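Local coordinates for protein N-alpha-acetyltransferase 35, NatC auxiliary subunit (Saccharomyces cerevisiae, PDB 6YGA) that serves as the auxiliary subunit of the NatC N-terminal acetyltransferase, which acetylates the N-terminal methionine of the L-A virus Gag protein, at residues 440-452 against 468-482. Numbering follows the deposited sequence. Where two conformers were deposited one is given.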
ATOM      1  N   TYR B 440      14.604  23.678  -6.548  1.00 36.59           N
ATOM      2  CA  TYR B 440      15.773  22.829  -6.349  1.00 35.01           C
ATOM      3  C   TYR B 440      15.807  22.268  -4.935  1.00 34.50           C
ATOM      4  O   TYR B 440      16.117  21.087  -4.735  1.00 33.43           O
ATOM      5  CB  TYR B 440      17.049  23.613  -6.654  1.00 33.54           C
ATOM      6  CG  TYR B 440      18.315  22.799  -6.527  1.00 33.92           C
ATOM      7  CD1 TYR B 440      18.556  21.715  -7.365  1.00 33.34           C
ATOM      8  CD2 TYR B 440      19.275  23.123  -5.581  1.00 32.00           C
ATOM      9  CE1 TYR B 440      19.715  20.974  -7.256  1.00 33.29           C
ATOM     10  CE2 TYR B 440      20.436  22.390  -5.464  1.00 32.92           C
ATOM     11  CZ  TYR B 440      20.652  21.316  -6.302  1.00 35.18           C
ATOM     12  OH  TYR B 440      21.812  20.585  -6.183  1.00 37.21           O
ATOM     13  N   PHE B 441      15.473  23.096  -3.942  1.00 35.20           N
ATOM     14  CA  PHE B 441      15.442  22.620  -2.562  1.00 36.82           C
ATOM     15  C   PHE B 441      14.447  21.480  -2.389  1.00 38.71           C
ATOM     16  O   PHE B 441      14.749  20.481  -1.727  1.00 39.90           O
ATOM     17  CB  PHE B 441      15.096  23.765  -1.611  1.00 36.63           C
ATOM     18  CG  PHE B 441      14.677  23.299  -0.249  1.00 39.56           C
ATOM     19  CD1 PHE B 441      15.623  22.879   0.674  1.00 40.78           C
ATOM     20  CD2 PHE B 441      13.338  23.265   0.102  1.00 39.64           C
ATOM     21  CE1 PHE B 441      15.239  22.440   1.925  1.00 41.83           C
ATOM     22  CE2 PHE B 441      12.948  22.826   1.351  1.00 41.30           C
ATOM     23  CZ  PHE B 441      13.899  22.414   2.265  1.00 42.67           C
HETATM   24  N   MSE B 442      13.257  21.615  -2.964  1.00 36.64           N
HETATM   25  CA  MSE B 442      12.233  20.585  -2.849  1.00 37.07           C
HETATM   26  C   MSE B 442      12.620  19.311  -3.592  1.00 37.64           C
HETATM   27  O   MSE B 442      12.407  18.207  -3.090  1.00 37.01           O
HETATM   28  CB  MSE B 442      10.896  21.107  -3.368  1.00 38.51           C
HETATM   29  CG  MSE B 442      10.332  22.240  -2.538  1.00 41.36           C
HETATM   30 SE   MSE B 442       9.788  21.641  -0.765  0.57 43.97          SE
HETATM   31  CE  MSE B 442       8.306  20.502  -1.315  1.00 40.92           C
ATOM     32  N   LYS B 443      13.188  19.461  -4.790  1.00 37.75           N
ATOM     33  CA  LYS B 443      13.600  18.288  -5.554  1.00 35.93           C
ATOM     34  C   LYS B 443      14.696  17.516  -4.829  1.00 36.90           C
ATOM     35  O   LYS B 443      14.611  16.293  -4.673  1.00 36.13           O
ATOM     36  CB  LYS B 443      14.074  18.702  -6.946  1.00 35.60           C
ATOM     37  CG  LYS B 443      14.383  17.524  -7.853  1.00 35.25           C
ATOM     38  CD  LYS B 443      15.018  17.978  -9.148  1.00 36.97           C
ATOM     39  CE  LYS B 443      16.427  18.489  -8.916  1.00 38.43           C
ATOM     40  NZ  LYS B 443      17.033  18.999 -10.174  1.00 38.66           N
ATOM     41  N   LEU B 444      15.733  18.221  -4.368  1.00 38.72           N
ATOM     42  CA  LEU B 444      16.868  17.547  -3.744  1.00 37.43           C
ATOM     43  C   LEU B 444      16.485  16.950  -2.392  1.00 36.73           C
ATOM     44  O   LEU B 444      16.954  15.863  -2.033  1.00 34.13           O
ATOM     45  CB  LEU B 444      18.037  18.521  -3.608  1.00 35.90           C
ATOM     46  CG  LEU B 444      19.381  17.917  -3.199  1.00 36.88           C
ATOM     47  CD1 LEU B 444      19.652  16.641  -3.980  1.00 37.16           C
ATOM     48  CD2 LEU B 444      20.499  18.923  -3.417  1.00 36.12           C
ATOM     49  N   SER B 445      15.633  17.646  -1.631  1.00 38.61           N
ATOM     50  CA  SER B 445      15.099  17.074  -0.396  1.00 39.63           C
ATOM     51  C   SER B 445      14.259  15.836  -0.684  1.00 38.71           C
ATOM     52  O   SER B 445      14.279  14.869   0.086  1.00 38.44           O
ATOM     53  CB  SER B 445      14.261  18.110   0.351  1.00 40.30           C
ATOM     54  OG  SER B 445      15.065  19.152   0.869  1.00 47.35           O
ATOM     55  N   SER B 446      13.505  15.852  -1.784  1.00 35.57           N
ATOM     56  CA  SER B 446      12.705  14.686  -2.139  1.00 35.32           C
ATOM     57  C   SER B 446      13.591  13.533  -2.591  1.00 34.63           C
ATOM     58  O   SER B 446      13.298  12.369  -2.294  1.00 38.52           O
ATOM     59  CB  SER B 446      11.692  15.049  -3.224  1.00 34.99           C
ATOM     60  OG  SER B 446      10.713  15.947  -2.731  1.00 36.27           O
HETATM   61  N   MSE B 447      14.675  13.830  -3.302  1.00 31.91           N
HETATM   62  CA  MSE B 447      15.615  12.798  -3.731  1.00 29.93           C
HETATM   63  C   MSE B 447      16.216  12.086  -2.523  1.00 31.63           C
HETATM   64  O   MSE B 447      16.355  10.862  -2.510  1.00 31.46           O
HETATM   65  CB  MSE B 447      16.734  13.396  -4.590  1.00 27.77           C
HETATM   66  CG  MSE B 447      16.286  13.958  -5.933  1.00 34.08           C
HETATM   67 SE   MSE B 447      17.705  14.955  -6.842  0.65 37.56          SE
HETATM   68  CE  MSE B 447      18.849  13.478  -7.393  1.00 32.14           C
ATOM     69  N   ILE B 448      16.569  12.875  -1.506  1.00 33.48           N
ATOM     70  CA  ILE B 448      17.156  12.319  -0.292  1.00 33.19           C
ATOM     71  C   ILE B 448      16.121  11.509   0.478  1.00 35.16           C
ATOM     72  O   ILE B 448      16.386  10.382   0.912  1.00 36.61           O
ATOM     73  CB  ILE B 448      17.752  13.448   0.568  1.00 30.57           C
ATOM     74  CG1 ILE B 448      18.980  14.052  -0.123  1.00 27.04           C
ATOM     75  CG2 ILE B 448      18.078  12.949   1.963  1.00 28.08           C
ATOM     76  CD1 ILE B 448      19.441  15.364   0.479  1.00 26.89           C
ATOM     77  N   GLU B 449      14.921  12.072   0.653  1.00 35.95           N
ATOM     78  CA  GLU B 449      13.864  11.370   1.374  1.00 33.81           C
ATOM     79  C   GLU B 449      13.474  10.079   0.664  1.00 36.29           C
ATOM     80  O   GLU B 449      13.255   9.047   1.309  1.00 38.45           O
ATOM     81  CB  GLU B 449      12.651  12.287   1.536  1.00 35.40           C
ATOM     82  CG  GLU B 449      11.443  11.635   2.197  1.00 42.70           C
ATOM     83  CD  GLU B 449      11.584  11.520   3.703  1.00 47.71           C
ATOM     84  OE1 GLU B 449      12.563  12.059   4.260  1.00 53.43           O
ATOM     85  OE2 GLU B 449      10.708  10.895   4.331  1.00 50.27           O
ATOM     86  N   PHE B 450      13.393  10.117  -0.668  1.00 35.96           N
ATOM     87  CA  PHE B 450      13.064   8.920  -1.435  1.00 34.23           C
ATOM     88  C   PHE B 450      14.113   7.829  -1.245  1.00 36.67           C
ATOM     89  O   PHE B 450      13.774   6.644  -1.148  1.00 37.09           O
ATOM     90  CB  PHE B 450      12.922   9.284  -2.914  1.00 34.15           C
ATOM     91  CG  PHE B 450      12.816   8.099  -3.831  1.00 34.18           C
ATOM     92  CD1 PHE B 450      11.631   7.391  -3.938  1.00 34.47           C
ATOM     93  CD2 PHE B 450      13.897   7.709  -4.604  1.00 32.99           C
ATOM     94  CE1 PHE B 450      11.530   6.307  -4.791  1.00 36.73           C
ATOM     95  CE2 PHE B 450      13.805   6.628  -5.455  1.00 36.48           C
ATOM     96  CZ  PHE B 450      12.621   5.925  -5.550  1.00 38.14           C
ATOM     97  N   SER B 451      15.391   8.210  -1.182  1.00 35.61           N
ATOM     98  CA  SER B 451      16.454   7.213  -1.084  1.00 35.78           C
ATOM     99  C   SER B 451      16.503   6.588   0.305  1.00 35.25           C
ATOM    100  O   SER B 451      16.584   5.362   0.441  1.00 32.97           O
ATOM    101  CB  SER B 451      17.802   7.845  -1.427  1.00 37.19           C
ATOM    102  OG  SER B 451      17.807   8.382  -2.738  1.00 40.20           O
ATOM    103  N   LEU B 452      16.478   7.418   1.352  1.00 35.37           N
ATOM    104  CA  LEU B 452      16.541   6.891   2.711  1.00 36.13           C
ATOM    105  C   LEU B 452      15.304   6.071   3.050  1.00 37.78           C
ATOM    106  O   LEU B 452      15.383   5.127   3.842  1.00 38.55           O
ATOM    107  CB  LEU B 452      16.716   8.032   3.715  1.00 38.25           C
ATOM    108  CG  LEU B 452      18.005   8.858   3.624  1.00 39.20           C
ATOM    109  CD1 LEU B 452      17.993  10.002   4.629  1.00 37.56           C
ATOM    110  CD2 LEU B 452      19.234   7.981   3.825  1.00 38.24           C
HETATM  111  N   MSE B 468      23.852   3.331  -1.646  1.00 37.10           N
HETATM  112  CA  MSE B 468      22.773   4.244  -1.282  0.54 38.30           C
HETATM  113  C   MSE B 468      23.202   5.266  -0.228  1.00 37.33           C
HETATM  114  O   MSE B 468      22.928   6.458  -0.361  1.00 35.46           O
HETATM  115  CB  MSE B 468      21.564   3.461  -0.779  0.54 40.89           C
HETATM  116  CG  MSE B 468      20.946   2.541  -1.823  0.54 43.44           C
HETATM  117 SE   MSE B 468      20.566   3.460  -3.505  0.54 47.91          SE
HETATM  118  CE  MSE B 468      19.447   4.906  -2.829  0.54 46.09           C
ATOM    119  N   PHE B 469      23.881   4.798   0.820  1.00 36.40           N
ATOM    120  CA  PHE B 469      24.303   5.714   1.873  1.00 35.59           C
ATOM    121  C   PHE B 469      25.315   6.727   1.354  1.00 37.14           C
ATOM    122  O   PHE B 469      25.273   7.900   1.739  1.00 37.61           O
ATOM    123  CB  PHE B 469      24.863   4.935   3.061  1.00 34.67           C
ATOM    124  CG  PHE B 469      23.810   4.453   4.015  1.00 34.08           C
ATOM    125  CD1 PHE B 469      22.797   5.300   4.439  1.00 31.87           C
ATOM    126  CD2 PHE B 469      23.818   3.146   4.471  1.00 35.46           C
ATOM    127  CE1 PHE B 469      21.822   4.855   5.315  1.00 33.07           C
ATOM    128  CE2 PHE B 469      22.853   2.697   5.348  1.00 35.88           C
ATOM    129  CZ  PHE B 469      21.850   3.550   5.768  1.00 34.83           C
ATOM    130  N   TRP B 470      26.221   6.308   0.471  1.00 35.89           N
ATOM    131  CA  TRP B 470      27.172   7.273  -0.066  1.00 36.40           C
ATOM    132  C   TRP B 470      26.499   8.213  -1.056  1.00 37.52           C
ATOM    133  O   TRP B 470      26.857   9.394  -1.137  1.00 37.72           O
ATOM    134  CB  TRP B 470      28.355   6.570  -0.726  1.00 39.04           C
ATOM    135  CG  TRP B 470      29.333   7.558  -1.276  1.00 42.27           C
ATOM    136  CD1 TRP B 470      30.304   8.220  -0.585  1.00 43.83           C
ATOM    137  CD2 TRP B 470      29.416   8.022  -2.630  1.00 44.73           C
ATOM    138  NE1 TRP B 470      30.991   9.063  -1.424  1.00 46.88           N
ATOM    139  CE2 TRP B 470      30.466   8.958  -2.686  1.00 45.81           C
ATOM    140  CE3 TRP B 470      28.706   7.732  -3.798  1.00 46.33           C
ATOM    141  CZ2 TRP B 470      30.828   9.603  -3.865  1.00 48.42           C
ATOM    142  CZ3 TRP B 470      29.065   8.375  -4.967  1.00 46.88           C
ATOM    143  CH2 TRP B 470      30.117   9.299  -4.992  1.00 48.70           C
ATOM    144  N   TYR B 471      25.526   7.709  -1.818  1.00 36.52           N
ATOM    145  CA  TYR B 471      24.796   8.581  -2.729  1.00 34.29           C
ATOM    146  C   TYR B 471      24.010   9.635  -1.963  1.00 31.93           C
ATOM    147  O   TYR B 471      23.938  10.792  -2.386  1.00 36.30           O
ATOM    148  CB  TYR B 471      23.874   7.756  -3.628  1.00 33.61           C
ATOM    149  CG  TYR B 471      23.054   8.590  -4.585  1.00 32.70           C
ATOM    150  CD1 TYR B 471      23.664   9.352  -5.571  1.00 33.52           C
ATOM    151  CD2 TYR B 471      21.669   8.611  -4.504  1.00 32.36           C
ATOM    152  CE1 TYR B 471      22.920  10.117  -6.444  1.00 33.87           C
ATOM    153  CE2 TYR B 471      20.915   9.367  -5.374  1.00 32.78           C
ATOM    154  CZ  TYR B 471      21.544  10.120  -6.342  1.00 34.73           C
ATOM    155  OH  TYR B 471      20.794  10.875  -7.211  1.00 35.47           O
ATOM    156  N   VAL B 472      23.431   9.260  -0.819  1.00 29.86           N
ATOM    157  CA  VAL B 472      22.681  10.230  -0.027  1.00 31.05           C
ATOM    158  C   VAL B 472      23.629  11.210   0.652  1.00 31.67           C
ATOM    159  O   VAL B 472      23.330  12.403   0.771  1.00 31.07           O
ATOM    160  CB  VAL B 472      21.771   9.509   0.985  1.00 30.20           C
ATOM    161  CG1 VAL B 472      21.063  10.516   1.882  1.00 26.72           C
ATOM    162  CG2 VAL B 472      20.756   8.665   0.245  1.00 28.06           C
ATOM    163  N   TYR B 473      24.789  10.726   1.100  1.00 33.54           N
ATOM    164  CA  TYR B 473      25.840  11.630   1.554  1.00 33.94           C
ATOM    165  C   TYR B 473      26.213  12.616   0.453  1.00 34.77           C
ATOM    166  O   TYR B 473      26.301  13.826   0.687  1.00 33.81           O
ATOM    167  CB  TYR B 473      27.059  10.823   1.996  1.00 36.93           C
ATOM    168  CG  TYR B 473      28.283  11.660   2.273  1.00 40.70           C
ATOM    169  CD1 TYR B 473      28.443  12.306   3.490  1.00 44.37           C
ATOM    170  CD2 TYR B 473      29.282  11.798   1.321  1.00 43.67           C
ATOM    171  CE1 TYR B 473      29.564  13.073   3.749  1.00 47.81           C
ATOM    172  CE2 TYR B 473      30.405  12.561   1.569  1.00 46.30           C
ATOM    173  CZ  TYR B 473      30.542  13.196   2.786  1.00 48.69           C
ATOM    174  OH  TYR B 473      31.656  13.958   3.043  1.00 53.26           O
ATOM    175  N   TYR B 474      26.423  12.106  -0.761  1.00 34.84           N
ATOM    176  CA  TYR B 474      26.707  12.961  -1.908  1.00 35.43           C
ATOM    177  C   TYR B 474      25.585  13.971  -2.136  1.00 36.07           C
ATOM    178  O   TYR B 474      25.841  15.163  -2.342  1.00 34.16           O
ATOM    179  CB  TYR B 474      26.930  12.081  -3.139  1.00 37.52           C
ATOM    180  CG  TYR B 474      26.890  12.790  -4.470  1.00 35.71           C
ATOM    181  CD1 TYR B 474      28.017  13.432  -4.975  1.00 36.19           C
ATOM    182  CD2 TYR B 474      25.733  12.791  -5.237  1.00 34.55           C
ATOM    183  CE1 TYR B 474      27.984  14.070  -6.202  1.00 38.29           C
ATOM    184  CE2 TYR B 474      25.687  13.425  -6.461  1.00 36.33           C
ATOM    185  CZ  TYR B 474      26.815  14.063  -6.940  1.00 41.62           C
ATOM    186  OH  TYR B 474      26.772  14.696  -8.159  1.00 45.27           O
ATOM    187  N   LEU B 475      24.328  13.514  -2.086  1.00 37.03           N
ATOM    188  CA  LEU B 475      23.204  14.437  -2.231  1.00 37.47           C
ATOM    189  C   LEU B 475      23.153  15.440  -1.084  1.00 38.27           C
ATOM    190  O   LEU B 475      22.928  16.636  -1.307  1.00 39.15           O
ATOM    191  CB  LEU B 475      21.885  13.667  -2.312  1.00 32.86           C
ATOM    192  CG  LEU B 475      21.615  12.789  -3.531  1.00 32.93           C
ATOM    193  CD1 LEU B 475      20.209  12.215  -3.434  1.00 28.62           C
ATOM    194  CD2 LEU B 475      21.806  13.570  -4.825  1.00 32.53           C
ATOM    195  N   SER B 476      23.346  14.969   0.152  1.00 37.41           N
ATOM    196  CA  SER B 476      23.311  15.858   1.310  1.00 37.52           C
ATOM    197  C   SER B 476      24.423  16.897   1.259  1.00 36.00           C
ATOM    198  O   SER B 476      24.244  18.022   1.740  1.00 35.83           O
ATOM    199  CB  SER B 476      23.419  15.047   2.602  1.00 36.87           C
ATOM    200  OG  SER B 476      22.413  14.054   2.677  1.00 37.44           O
ATOM    201  N   HIS B 477      25.580  16.537   0.701  1.00 36.91           N
ATOM    202  CA  HIS B 477      26.659  17.510   0.573  1.00 37.82           C
ATOM    203  C   HIS B 477      26.257  18.634  -0.371  1.00 36.51           C
ATOM    204  O   HIS B 477      26.524  19.808  -0.099  1.00 36.75           O
ATOM    205  CB  HIS B 477      27.938  16.821   0.092  1.00 41.61           C
ATOM    206  CG  HIS B 477      29.117  17.739  -0.034  1.00 50.03           C
ATOM    207  ND1 HIS B 477      29.442  18.374  -1.213  1.00 52.73           N
ATOM    208  CD2 HIS B 477      30.055  18.115   0.867  1.00 51.84           C
ATOM    209  CE1 HIS B 477      30.526  19.108  -1.031  1.00 54.29           C
ATOM    210  NE2 HIS B 477      30.918  18.968   0.222  1.00 54.24           N
ATOM    211  N   HIS B 478      25.589  18.294  -1.479  1.00 36.19           N
ATOM    212  CA  HIS B 478      25.120  19.322  -2.403  1.00 39.15           C
ATOM    213  C   HIS B 478      24.002  20.155  -1.788  1.00 39.60           C
ATOM    214  O   HIS B 478      23.923  21.367  -2.024  1.00 37.53           O
ATOM    215  CB  HIS B 478      24.654  18.685  -3.712  1.00 41.33           C
ATOM    216  CG  HIS B 478      25.773  18.321  -4.636  1.00 46.50           C
ATOM    217  ND1 HIS B 478      26.162  19.125  -5.685  1.00 48.74           N
ATOM    218  CD2 HIS B 478      26.590  17.241  -4.668  1.00 47.71           C
ATOM    219  CE1 HIS B 478      27.168  18.556  -6.324  1.00 49.90           C
ATOM    220  NE2 HIS B 478      27.448  17.412  -5.727  1.00 49.94           N
ATOM    221  N   LEU B 479      23.127  19.528  -0.998  1.00 37.78           N
ATOM    222  CA  LEU B 479      22.067  20.288  -0.345  1.00 39.07           C
ATOM    223  C   LEU B 479      22.634  21.237   0.703  1.00 37.95           C
ATOM    224  O   LEU B 479      22.164  22.373   0.837  1.00 37.24           O
ATOM    225  CB  LEU B 479      21.043  19.342   0.281  1.00 39.14           C
ATOM    226  CG  LEU B 479      19.859  20.026   0.967  1.00 36.73           C
ATOM    227  CD1 LEU B 479      19.222  21.058   0.047  1.00 34.24           C
ATOM    228  CD2 LEU B 479      18.833  18.999   1.404  1.00 35.92           C
ATOM    229  N   GLU B 480      23.652  20.798   1.447  1.00 37.11           N
ATOM    230  CA  GLU B 480      24.248  21.674   2.451  1.00 39.03           C
ATOM    231  C   GLU B 480      24.961  22.852   1.792  1.00 38.10           C
ATOM    232  O   GLU B 480      24.865  23.989   2.270  1.00 35.24           O
ATOM    233  CB  GLU B 480      25.208  20.885   3.341  1.00 44.15           C
ATOM    234  CG  GLU B 480      25.708  21.660   4.555  1.00 52.83           C
ATOM    235  CD  GLU B 480      27.208  21.553   4.737  1.00 60.44           C
ATOM    236  OE1 GLU B 480      27.866  20.930   3.878  1.00 64.16           O
ATOM    237  OE2 GLU B 480      27.728  22.094   5.735  1.00 63.31           O
ATOM    238  N   THR B 481      25.669  22.599   0.686  1.00 38.09           N
ATOM    239  CA  THR B 481      26.321  23.681  -0.050  1.00 37.59           C
ATOM    240  C   THR B 481      25.299  24.684  -0.569  1.00 38.64           C
ATOM    241  O   THR B 481      25.495  25.901  -0.459  1.00 39.42           O
ATOM    242  CB  THR B 481      27.141  23.114  -1.209  1.00 37.94           C
ATOM    243  OG1 THR B 481      28.187  22.277  -0.700  1.00 38.35           O
ATOM    244  CG2 THR B 481      27.752  24.235  -2.035  1.00 34.63           C
ATOM    245  N   PHE B 482      24.199  24.188  -1.137  1.00 39.63           N
ATOM    246  CA  PHE B 482      23.130  25.066  -1.600  1.00 37.53           C
ATOM    247  C   PHE B 482      22.531  25.864  -0.448  1.00 38.77           C
ATOM    248  O   PHE B 482      22.313  27.074  -0.572  1.00 39.35           O
ATOM    249  CB  PHE B 482      22.057  24.236  -2.308  1.00 36.39           C
ATOM    250  CG  PHE B 482      20.767  24.968  -2.547  1.00 37.22           C
ATOM    251  CD1 PHE B 482      20.636  25.846  -3.614  1.00 37.42           C
ATOM    252  CD2 PHE B 482      19.675  24.759  -1.718  1.00 36.61           C
ATOM    253  CE1 PHE B 482      19.445  26.512  -3.840  1.00 37.80           C
ATOM    254  CE2 PHE B 482      18.481  25.423  -1.937  1.00 36.87           C
ATOM    255  CZ  PHE B 482      18.366  26.299  -3.000  1.00 38.12           C
TER
HETATM  256  O   HOH W   1      24.076  22.243  -4.961  1.00 47.04           O
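I448 and L479 interlock as reciprocal knobs into holes between nearly antiparallel segments 440-452 and 468-482, whose local axes pass 9.8 Å apart, crossing at -160°. I448 enters the hole formed by V472, L475, S476 and L479: its CG1 lies 3.7 Å from L475 CB, and its CD1 meets L479 CD2 at 3.8 Å. L479 in turn sits among F441, L444, S445 and I448. L444 CG lies anti to the backbone N (chi1 -170°), swinging the branch toward the facing helix: CD1 meets L475 CD2, and CD2 lies 3.6 Å from L479 N. At one end Y440 and F482 make a T-shaped pair, planes at 78°: the Y440 edge points at one F482 face, with Y440 CD2 offset toward the rim, 3.6 Å from F482 CD1. Y440 OH also reaches H478 O through a water. Toward the other end, V472 CG2 packs 3.5 Å from S451 CB, while S451 OG turns back to M447 O (2.9 Å) within its own helix. Both segments lie in the NAA35-like, TPR-repeat family region, on consecutive helices: helix 406-429 covers K443, S446 and F450 of helix 433-456, and helix 511-564 lies against F469, V472, Y473 and S476 of helix 465-506.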